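Local coordinates for protein aspartokinase (Synechocystis, PDB 3L76) that probably phosphorylates the beta-carboxyl group of aspartate with ATP, an early step toward lysine and threonine, and binds both of these amino acids at its ACT domains, at residues Gly9-Gly14 against Tyr174-Gly179; Gly97-Ile102 against Asp119-His124; Val297-Ile302 against Ile314-Val319; Arg450-Arg455 against Lys514-Ala519. All blocks are in the same frame, centred on the assembly; numbering follows the deposited sequence.

Contact 1. Residues Gly9-Gly14 against Tyr174-Gly179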
# COMPACT_ATOMS: atom_id res chain seq x y z
N GLY A 9 -12.42 4.98 13.46
CA GLY A 9 -11.07 5.50 13.56
C GLY A 9 -10.03 4.45 13.88
O GLY A 9 -10.36 3.29 14.12
N GLY A 10 -8.77 4.87 13.90
CA GLY A 10 -7.64 3.99 14.14
C GLY A 10 -7.79 3.09 15.35
O GLY A 10 -7.80 1.87 15.23
N THR A 11 -7.92 3.69 16.53
CA THR A 11 -8.00 2.93 17.78
C THR A 11 -9.11 1.90 17.76
O THR A 11 -8.95 0.80 18.29
CB THR A 11 -8.21 3.85 18.98
OG1 THR A 11 -9.40 4.63 18.78
CG2 THR A 11 -7.02 4.77 19.16
N SER A 12 -10.23 2.25 17.14
CA SER A 12 -11.38 1.36 17.05
C SER A 12 -11.03 0.10 16.27
O SER A 12 -11.80 -0.85 16.22
CB SER A 12 -12.55 2.08 16.39
OG SER A 12 -12.80 3.33 17.00
N VAL A 13 -9.84 0.09 15.67
CA VAL A 13 -9.43 -0.94 14.73
C VAL A 13 -7.96 -1.33 14.95
O VAL A 13 -7.33 -1.96 14.11
CB VAL A 13 -9.69 -0.45 13.27
CG1 VAL A 13 -8.76 -1.09 12.25
CG2 VAL A 13 -11.14 -0.70 12.89
N GLY A 14 -7.43 -0.97 16.12
CA GLY A 14 -6.02 -1.17 16.40
C GLY A 14 -5.59 -2.62 16.52
O GLY A 14 -4.43 -2.95 16.26
N TYR A 174 -17.42 6.77 14.62
CA TYR A 174 -17.09 5.95 15.79
C TYR A 174 -15.66 6.17 16.25
O TYR A 174 -14.74 6.31 15.44
CB TYR A 174 -17.35 4.47 15.51
CG TYR A 174 -18.82 4.16 15.39
CD1 TYR A 174 -19.47 4.26 14.17
CD2 TYR A 174 -19.56 3.78 16.50
CE1 TYR A 174 -20.82 3.98 14.05
CE2 TYR A 174 -20.92 3.50 16.39
CZ TYR A 174 -21.54 3.59 15.16
OH TYR A 174 -22.88 3.32 15.04
N THR A 175 -15.48 6.20 17.56
CA THR A 175 -14.20 6.56 18.15
C THR A 175 -14.12 6.07 19.59
O THR A 175 -15.08 5.51 20.12
CB THR A 175 -14.01 8.08 18.12
OG1 THR A 175 -12.82 8.42 18.83
CG2 THR A 175 -15.21 8.79 18.75
N ASP A 176 -12.96 6.26 20.22
CA ASP A 176 -12.77 5.87 21.62
C ASP A 176 -13.15 7.00 22.57
O ASP A 176 -12.36 7.42 23.40
CB ASP A 176 -11.33 5.40 21.89
CG ASP A 176 -10.28 6.38 21.37
OD1 ASP A 176 -10.60 7.28 20.57
OD2 ASP A 176 -9.10 6.23 21.76
N VAL A 177 -14.38 7.48 22.43
CA VAL A 177 -14.90 8.60 23.21
C VAL A 177 -16.41 8.59 23.05
O VAL A 177 -16.92 8.40 21.94
CB VAL A 177 -14.32 9.94 22.70
CG1 VAL A 177 -15.38 11.02 22.71
CG2 VAL A 177 -13.11 10.34 23.52
N PRO A 178 -17.14 8.82 24.15
CA PRO A 178 -18.61 8.74 24.21
C PRO A 178 -19.29 9.84 23.39
O PRO A 178 -20.46 9.70 23.04
CB PRO A 178 -18.91 8.96 25.69
CG PRO A 178 -17.60 8.81 26.40
CD PRO A 178 -16.57 9.27 25.42
N GLY A 179 -18.56 10.92 23.12
CA GLY A 179 -19.10 12.03 22.36
C GLY A 179 -18.39 13.33 22.70
O GLY A 179 -17.20 13.32 23.03

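Contact 2. Residues Gly97-Ile102 against Asp119-His124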
# COMPACT_ATOMS: atom_id res chain seq x y z
N GLY A 97 -9.97 3.43 -4.67
CA GLY A 97 -9.67 4.35 -5.75
C GLY A 97 -10.83 4.71 -6.66
O GLY A 97 -11.89 5.10 -6.19
N ALA A 98 -10.62 4.58 -7.97
CA ALA A 98 -11.59 5.05 -8.96
C ALA A 98 -12.97 4.41 -8.87
O ALA A 98 -13.91 4.86 -9.53
CB ALA A 98 -11.02 4.90 -10.37
N GLN A 99 -13.10 3.36 -8.07
CA GLN A 99 -14.39 2.71 -7.89
C GLN A 99 -15.27 3.50 -6.94
O GLN A 99 -16.50 3.34 -6.93
CB GLN A 99 -14.19 1.29 -7.36
CG GLN A 99 -13.45 0.36 -8.32
CD GLN A 99 -13.06 -0.97 -7.68
OE1 GLN A 99 -12.51 -1.01 -6.57
NE2 GLN A 99 -13.34 -2.06 -8.39
N VAL A 100 -14.64 4.37 -6.14
CA VAL A 100 -15.35 5.18 -5.15
C VAL A 100 -15.45 6.64 -5.57
O VAL A 100 -16.49 7.27 -5.41
CB VAL A 100 -14.69 5.10 -3.77
CG1 VAL A 100 -15.56 5.77 -2.74
CG2 VAL A 100 -14.42 3.65 -3.38
N GLY A 101 -14.37 7.18 -6.12
CA GLY A 101 -14.37 8.57 -6.52
C GLY A 101 -13.04 9.12 -7.00
O GLY A 101 -12.06 8.40 -7.12
N ILE A 102 -13.02 10.42 -7.27
CA ILE A 102 -11.87 11.06 -7.88
C ILE A 102 -11.54 12.40 -7.22
O ILE A 102 -12.41 13.26 -7.06
CB ILE A 102 -12.11 11.30 -9.37
CG1 ILE A 102 -12.38 9.98 -10.09
CG2 ILE A 102 -10.93 12.01 -10.00
CD1 ILE A 102 -12.57 10.13 -11.57
N ASP A 119 -18.83 8.38 -6.89
CA ASP A 119 -19.63 7.79 -7.95
C ASP A 119 -20.79 6.93 -7.43
O ASP A 119 -21.70 7.42 -6.75
CB ASP A 119 -18.74 6.94 -8.86
CG ASP A 119 -17.74 7.77 -9.65
OD1 ASP A 119 -17.57 8.97 -9.33
OD2 ASP A 119 -17.13 7.23 -10.60
N ARG A 120 -20.76 5.63 -7.76
CA ARG A 120 -21.83 4.69 -7.41
C ARG A 120 -21.70 3.29 -8.07
O ARG A 120 -22.67 2.74 -8.63
CB ARG A 120 -23.19 5.28 -7.74
CG ARG A 120 -23.58 5.17 -9.22
CD ARG A 120 -22.67 5.96 -10.16
NE ARG A 120 -21.34 5.38 -10.31
CZ ARG A 120 -21.06 4.31 -11.05
NH1 ARG A 120 -22.02 3.69 -11.72
NH2 ARG A 120 -19.81 3.86 -11.12
N LEU A 121 -20.52 2.70 -8.03
CA LEU A 121 -20.43 1.28 -8.33
C LEU A 121 -20.83 0.58 -7.05
O LEU A 121 -20.99 -0.64 -7.03
CB LEU A 121 -19.02 0.86 -8.75
CG LEU A 121 -18.78 -0.18 -9.87
CD1 LEU A 121 -17.52 -1.04 -9.69
CD2 LEU A 121 -19.99 -1.02 -10.36
N GLU A 122 -20.98 1.35 -5.98
CA GLU A 122 -21.43 0.79 -4.72
C GLU A 122 -22.92 0.98 -4.51
O GLU A 122 -23.52 0.31 -3.68
CB GLU A 122 -20.68 1.38 -3.54
CG GLU A 122 -20.97 2.83 -3.31
CD GLU A 122 -19.75 3.65 -3.52
OE1 GLU A 122 -19.34 4.33 -2.56
OE2 GLU A 122 -19.19 3.59 -4.63
N HIS A 123 -23.52 1.91 -5.25
CA HIS A 123 -24.96 1.92 -5.36
C HIS A 123 -25.37 0.54 -5.89
O HIS A 123 -26.35 -0.05 -5.44
CB HIS A 123 -25.43 3.03 -6.32
CG HIS A 123 -26.17 4.14 -5.65
ND1 HIS A 123 -25.74 5.45 -5.69
CD2 HIS A 123 -27.31 4.15 -4.91
CE1 HIS A 123 -26.58 6.22 -5.02
NE2 HIS A 123 -27.54 5.45 -4.53
N HIS A 124 -24.58 0.01 -6.82
CA HIS A 124 -24.78 -1.35 -7.33
C HIS A 124 -24.50 -2.44 -6.28
O HIS A 124 -25.38 -3.23 -5.95
CB HIS A 124 -23.91 -1.58 -8.57
CG HIS A 124 -23.73 -3.02 -8.92
ND1 HIS A 124 -22.48 -3.60 -9.04
CD2 HIS A 124 -24.63 -4.01 -9.14
CE1 HIS A 124 -22.62 -4.88 -9.34
NE2 HIS A 124 -23.91 -5.15 -9.40

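Contact 3. Residues Val297-Ile302 against Ile314-Val319. With LYS (lysine), chain E.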
# COMPACT_ATOMS: atom_id res chain seq x y z
N VAL A 297 -31.62 44.90 25.63
CA VAL A 297 -30.90 45.26 24.41
C VAL A 297 -29.97 44.13 24.00
O VAL A 297 -28.97 43.87 24.67
CB VAL A 297 -30.07 46.54 24.62
CG1 VAL A 297 -29.07 46.75 23.48
CG2 VAL A 297 -30.97 47.77 24.82
N ASP A 298 -30.29 43.47 22.89
CA ASP A 298 -29.41 42.42 22.38
C ASP A 298 -28.17 43.01 21.72
O ASP A 298 -28.26 44.00 20.98
CB ASP A 298 -30.14 41.50 21.42
CG ASP A 298 -29.26 40.38 20.92
OD1 ASP A 298 -28.87 39.52 21.74
OD2 ASP A 298 -28.96 40.36 19.72
N ILE A 299 -27.02 42.39 21.97
CA ILE A 299 -25.76 42.86 21.40
C ILE A 299 -25.14 41.86 20.39
O ILE A 299 -25.25 40.65 20.54
CB ILE A 299 -24.74 43.14 22.53
CG1 ILE A 299 -25.28 44.20 23.48
CG2 ILE A 299 -23.37 43.52 21.95
CD1 ILE A 299 -24.23 44.87 24.30
N ASP A 300 -24.50 42.39 19.35
CA ASP A 300 -23.73 41.58 18.40
C ASP A 300 -22.23 41.57 18.72
O ASP A 300 -21.78 40.75 19.50
CB ASP A 300 -23.93 42.08 16.97
CG ASP A 300 -23.17 41.24 15.96
OD1 ASP A 300 -22.90 40.07 16.29
OD2 ASP A 300 -22.84 41.73 14.86
N LEU A 301 -21.47 42.46 18.08
CA LEU A 301 -20.03 42.55 18.33
C LEU A 301 -19.69 43.12 19.71
O LEU A 301 -20.26 44.11 20.16
CB LEU A 301 -19.35 43.40 17.25
CG LEU A 301 -19.07 42.80 15.87
CD1 LEU A 301 -18.81 43.91 14.86
CD2 LEU A 301 -17.90 41.82 15.92
N ILE A 302 -18.74 42.48 20.38
CA ILE A 302 -18.07 43.08 21.51
C ILE A 302 -16.56 43.02 21.28
O ILE A 302 -15.97 41.93 21.16
CB ILE A 302 -18.45 42.42 22.86
CG1 ILE A 302 -19.97 42.41 23.03
CG2 ILE A 302 -17.76 43.15 24.04
CD1 ILE A 302 -20.42 41.80 24.33
N ILE A 314 -14.25 49.98 25.53
CA ILE A 314 -15.14 48.87 25.24
C ILE A 314 -16.09 49.24 24.10
O ILE A 314 -16.78 50.26 24.15
CB ILE A 314 -15.93 48.46 26.46
CG1 ILE A 314 -14.99 48.06 27.60
CG2 ILE A 314 -16.87 47.31 26.11
CD1 ILE A 314 -15.68 47.61 28.87
N ALA A 315 -16.09 48.43 23.04
CA ALA A 315 -16.93 48.72 21.89
C ALA A 315 -17.89 47.58 21.67
O ALA A 315 -17.56 46.43 21.93
CB ALA A 315 -16.10 48.97 20.65
N PHE A 316 -19.09 47.91 21.24
CA PHE A 316 -20.07 46.90 20.87
C PHE A 316 -20.95 47.41 19.73
O PHE A 316 -20.96 48.60 19.44
CB PHE A 316 -20.90 46.45 22.07
CG PHE A 316 -21.70 47.54 22.72
CD1 PHE A 316 -22.99 47.80 22.32
CD2 PHE A 316 -21.17 48.28 23.75
CE1 PHE A 316 -23.74 48.79 22.94
CE2 PHE A 316 -21.91 49.29 24.36
CZ PHE A 316 -23.19 49.54 23.95
N THR A 317 -21.63 46.50 19.05
CA THR A 317 -22.57 46.92 18.03
C THR A 317 -23.95 46.43 18.33
O THR A 317 -24.16 45.49 19.10
CB THR A 317 -22.18 46.44 16.60
OG1 THR A 317 -22.30 45.01 16.50
CG2 THR A 317 -20.78 46.91 16.24
N VAL A 318 -24.89 47.05 17.65
CA VAL A 318 -26.27 46.90 17.95
C VAL A 318 -26.98 47.16 16.61
O VAL A 318 -26.39 47.74 15.69
CB VAL A 318 -26.56 47.96 19.05
CG1 VAL A 318 -27.56 49.03 18.64
CG2 VAL A 318 -26.65 47.37 20.47
N VAL A 319 -28.21 46.69 16.48
CA VAL A 319 -29.01 46.98 15.30
C VAL A 319 -29.26 48.49 15.21
O VAL A 319 -29.46 49.14 16.23
CB VAL A 319 -30.34 46.19 15.38
CG1 VAL A 319 -31.47 46.92 14.66
CG2 VAL A 319 -30.12 44.78 14.83
N LYS E . -26.19 38.68 21.89
CA LYS E . -25.64 38.29 23.18
C LYS E . -25.86 39.42 24.20
O LYS E . -26.37 40.50 23.86
CB LYS E . -24.16 37.93 23.07
CG LYS E . -23.26 39.02 22.45
CD LYS E . -21.79 38.55 22.38
CE LYS E . -21.55 37.56 21.24
NZ LYS E . -22.03 38.14 19.93
OXT LYS E . -25.57 39.27 25.39
O HOH W 1 -29.49 44.89 18.20

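Contact 4. Residues Arg450-Arg455 against Lys514-Ala519. With THR (threonine), chain D.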
# COMPACT_ATOMS: atom_id res chain seq x y z
N ARG A 450 1.52 48.58 19.01
CA ARG A 450 0.99 49.91 19.34
C ARG A 450 1.11 50.87 18.15
O ARG A 450 2.13 50.92 17.48
CB ARG A 450 1.74 50.52 20.53
CG ARG A 450 1.69 49.76 21.86
CD ARG A 450 0.42 50.03 22.62
NE ARG A 450 0.46 49.45 23.96
CZ ARG A 450 -0.59 49.41 24.77
NH1 ARG A 450 -1.75 49.90 24.36
NH2 ARG A 450 -0.50 48.87 25.98
N HIS A 451 0.04 51.63 17.90
CA HIS A 451 0.10 52.76 16.98
C HIS A 451 0.28 52.42 15.50
O HIS A 451 1.15 52.99 14.84
CB HIS A 451 1.18 53.76 17.41
CG HIS A 451 0.83 54.50 18.66
ND1 HIS A 451 -0.48 54.75 19.03
CD2 HIS A 451 1.60 55.05 19.62
CE1 HIS A 451 -0.49 55.42 20.16
NE2 HIS A 451 0.76 55.62 20.54
N VAL A 452 -0.55 51.53 14.99
CA VAL A 452 -0.53 51.23 13.57
C VAL A 452 -1.27 52.34 12.87
O VAL A 452 -2.40 52.67 13.25
CB VAL A 452 -1.19 49.85 13.26
CG1 VAL A 452 -1.25 49.58 11.77
CG2 VAL A 452 -0.46 48.72 13.95
N PRO A 453 -0.63 52.95 11.86
CA PRO A 453 -1.30 53.99 11.06
C PRO A 453 -2.65 53.50 10.55
O PRO A 453 -2.73 52.43 9.93
CB PRO A 453 -0.34 54.20 9.88
CG PRO A 453 1.01 53.79 10.41
CD PRO A 453 0.72 52.66 11.37
N ASP A 454 -3.70 54.26 10.84
CA ASP A 454 -5.05 53.85 10.47
C ASP A 454 -5.34 54.15 8.99
O ASP A 454 -6.15 55.02 8.66
CB ASP A 454 -6.09 54.48 11.42
CG ASP A 454 -7.49 53.92 11.19
OD1 ASP A 454 -7.58 52.76 10.75
OD2 ASP A 454 -8.50 54.61 11.44
N ARG A 455 -4.67 53.43 8.11
CA ARG A 455 -4.85 53.57 6.66
C ARG A 455 -4.80 52.19 6.02
O ARG A 455 -4.20 51.28 6.58
CB ARG A 455 -3.77 54.47 6.06
CG ARG A 455 -2.35 54.05 6.43
CD ARG A 455 -1.33 54.96 5.77
NE ARG A 455 -0.13 55.12 6.58
CZ ARG A 455 1.10 55.05 6.09
NH1 ARG A 455 1.28 54.80 4.81
NH2 ARG A 455 2.14 55.21 6.89
N LYS A 514 9.68 50.35 12.16
CA LYS A 514 10.83 51.17 12.55
C LYS A 514 10.68 52.67 12.22
O LYS A 514 11.35 53.51 12.83
CB LYS A 514 12.13 50.61 11.97
N ASP A 515 9.81 53.00 11.27
CA ASP A 515 9.47 54.40 11.00
C ASP A 515 7.97 54.68 11.06
O ASP A 515 7.44 55.43 10.23
CB ASP A 515 10.06 54.89 9.67
CG ASP A 515 10.72 53.79 8.88
OD1 ASP A 515 10.01 53.02 8.21
OD2 ASP A 515 11.97 53.71 8.93
N TRP A 516 7.29 54.07 12.02
CA TRP A 516 5.95 54.49 12.38
C TRP A 516 6.08 55.29 13.68
O TRP A 516 6.58 54.77 14.67
CB TRP A 516 5.03 53.29 12.60
CG TRP A 516 4.67 52.54 11.37
CD1 TRP A 516 4.96 52.90 10.08
CD2 TRP A 516 3.93 51.32 11.29
NE1 TRP A 516 4.46 51.96 9.21
CE2 TRP A 516 3.82 50.98 9.92
CE3 TRP A 516 3.36 50.48 12.24
CZ2 TRP A 516 3.16 49.83 9.49
CZ3 TRP A 516 2.71 49.32 11.81
CH2 TRP A 516 2.62 49.02 10.44
N LEU A 517 5.64 56.54 13.67
CA LEU A 517 5.71 57.37 14.88
C LEU A 517 5.14 56.65 16.10
O LEU A 517 3.98 56.26 16.11
CB LEU A 517 4.96 58.68 14.67
CG LEU A 517 5.21 59.91 15.57
CD1 LEU A 517 3.97 60.78 15.80
CD2 LEU A 517 6.06 59.70 16.85
N ASP A 518 5.97 56.47 17.13
CA ASP A 518 5.52 55.87 18.39
C ASP A 518 5.01 54.43 18.30
O ASP A 518 4.38 53.95 19.23
CB ASP A 518 4.44 56.73 19.05
CG ASP A 518 4.97 58.05 19.57
OD1 ASP A 518 4.17 59.00 19.67
OD2 ASP A 518 6.18 58.13 19.87
N ALA A 519 5.27 53.75 17.19
CA ALA A 519 4.89 52.35 17.09
C ALA A 519 5.73 51.53 18.06
O ALA A 519 6.78 51.96 18.50
CB ALA A 519 5.05 51.85 15.67
N THR D . -6.78 50.66 9.30
CA THR D . -5.63 49.78 9.10
C THR D . -5.85 48.94 7.85
O THR D . -6.95 48.94 7.27
CB THR D . -5.39 48.84 10.28
OG1 THR D . -6.55 48.01 10.48
CG2 THR D . -5.09 49.64 11.56
OXT THR D . -4.91 48.26 7.41

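Contact 1. Residues Gly9-Gly14 against Tyr174-Gly179
Gly9 N donates a weak hydrogen bond to Tyr174 O, at 3.3 Å and an N-H...O angle of 153°. It is the one bond between the two segments. The other contacts are made by polar side chains that do not bond across. The hydroxyl of Thr11 sits against the carboxylate of Asp176, with Thr11 OG1 3.2 Å from Asp176 CG. The two oxygens of Asp176 are nearly equally far from Thr11 OG1, and the angles are too poor for a bond. The side chains cross at about a right angle. Thr11 CG2 also lies 3.6 Å from Asp176 OD2. Nearby, Ser12 OG packs on the backbone, 3.7 Å from Thr175 CA.

The second shell sets these groups. Thr175 OG1 bonds to Asp176 OD1 at 3.0 Å, on the lone pair pointing away from the other oxygen. Chi1 of 50° places the Asp176 carboxylate between its own backbone N and carbonyl carbon. Ser12 OG is hydrogen-bonded to Ser233 OG, outside the two segments. The ring of Tyr174 stacks with Phe8.

Gly9-Gly14 is the glycine-rich turn between strand 3-8 and helix 16-31. In relatives of the amino acid kinase family such a turn lies at the nucleotide phosphates. Here one weak backbone bond joins the two loops, while Asp176 and Ser12 find their side-chain partners in Thr175 and Ser233.

Contact 2. Residues Gly97-Ile102 against Asp119-His124
Glu122 reaches Val100 and Gln99 because its chain is folded. With chi1 at 67°, CG lies between the backbone N and the carbonyl carbon, and chi2 of -116° then bends the chain. Val100 answers with CG1 anti to its backbone N. The two side chains cross at about a right angle, with Glu122 OE1 4.0 Å from Val100 CG1. Glu122 OE2 stops 3.5 Å from Gln99 O, which is not a hydrogen bond. A buried carboxylate beside a carbonyl oxygen and a methyl group may hold its proton more readily than usual. Leu121 CB lies 4.0 Å from Gln99 O.

The backbone link is Asp119 N to Val100 O, 3.0 Å long. The donor stands above the carbonyl plane and the N-H...O angle is 138°. The turn that presents Val100 is pinned by Gly97 O, which accepts from Val100 N and Gly101 N on opposite faces.

Gln99 NE2 bonds to His144 O of the second subunit, so this corner takes part in the dimer. Gly101 and Ile102 pair with strands 130-138 and 115-118. Val100 and Glu122 both pack on Leu95 of strand 92-96 and on Leu162 of helix 154-166.

Contact 3. Residues Val297-Ile302 against Ile314-Val319
Thr317 and Leu301 meet obliquely, with both branches of the threonine in use. Thr317 OG1 accepts from Leu301 N at 3.1 Å, while Thr317 CG2 packs on Leu301 CD1. Chi1 of 68° puts the hydroxyl between the threonine's own backbone N and carbonyl carbon, facing the other segment. Asp300 runs alongside Thr317, pointing the same way, and its carboxylate goes on to Lys357 and Gln270. Gln270 also bonds Thr317 OG1. A valine in place of Thr317 would probably leave Leu301 N and Gln270 without this partner and let the 297-302 loop shift.

Ile299 crosses Phe316 at about a right angle. Its CD1 is 4.2 Å from the ring centroid, an off-centre CH-pi contact 28° from the ring normal. Val297 CG1 touches Val318 CG2 at 3.9 Å, again crosswise.

The backbones add a straight bond, Asp300 N to Thr317 O at 3.1 Å and 167°. A water bridges Asp298 O and Val319 N. Ile302 and Phe316 form an antiparallel non-hydrogen-bonded pair, their side chains on the same face.

The loop's other polar groups hold a bound lysine. Its N reaches Asp298 OD1 at 2.8 Å as well as Ile299 O, its O accepts from Ile299 N, and its NZ bonds Asp300 O at 2.7 Å. His540, Ala544 and Ser564 supply the far wall from another ACT domain. This is one of the effector sites between ACT domains, built on the loop entering the second strand of the domain, where it meets the third.

Contact 4. Residues Arg450-Arg455 against Lys514-Ala519
Pro453 CD lies over one face of the Trp516 indole, offset toward its rim, and this is the tight part of the contact. It is 3.6 Å from the centroid of the six-membered ring, 18° from its normal, a CH-pi contact. The two side chains cross at about a right angle. Val452 runs alongside the tryptophan, with its CG2 3.9 Å from Trp516 CZ3. Val452 CG1 meets the same ring and, 3.8 Å away, CG2 of the bound threonine. With an alanine in place of Trp516, a gap would probably open beside Pro453, and Val452, which lines the threonine pocket, would lose support.

The other end is looser, and its solvent side is formed by Leu517 and Asp518. His451 and Asp518 lie side by side, their planes 44° apart. The edge of the imidazole at CD2 faces Asp518 O near the ring plane. His451 is also backed by Cys482 and Cys490. Arg450 O receives a CA-H...O contact from Ala519 CA at 3.1 Å. The type II turn from Trp516 to Ala519 closes on itself through Ala519 N to Trp516 O, 3.0 Å.

Beyond Pro453, Asp454 OD1 binds the N of the threonine at 2.7 Å. Trp516 also packs on Met458, Gln461 and Leu462 of helix 458-468. Thus the turn joins the end of strand 437-453 to that helix, just before strand 520-533 begins.

From the N terminus, contact 1 opens first and closes a long loop at residues 174-179. It joins the turn after strand 3-8 to the end of strand 170-175. Contact 2 is nested inside that loop and closes a short one at the subunit interface. Both belong to the amino acid kinase part and reach its mixed sheet, their nearest atoms about 17 Å apart. Contact 3 follows in series, closing a hairpin within the first ACT range. Contact 4 comes last and ties the end of strand 437-453 to the turn between helix 499-512 and strand 520-533, within the third ACT range. No contacts cross. Contacts 3 and 4 lie across the chain's centre from contacts 1 and 2, and each includes part of an effector pocket.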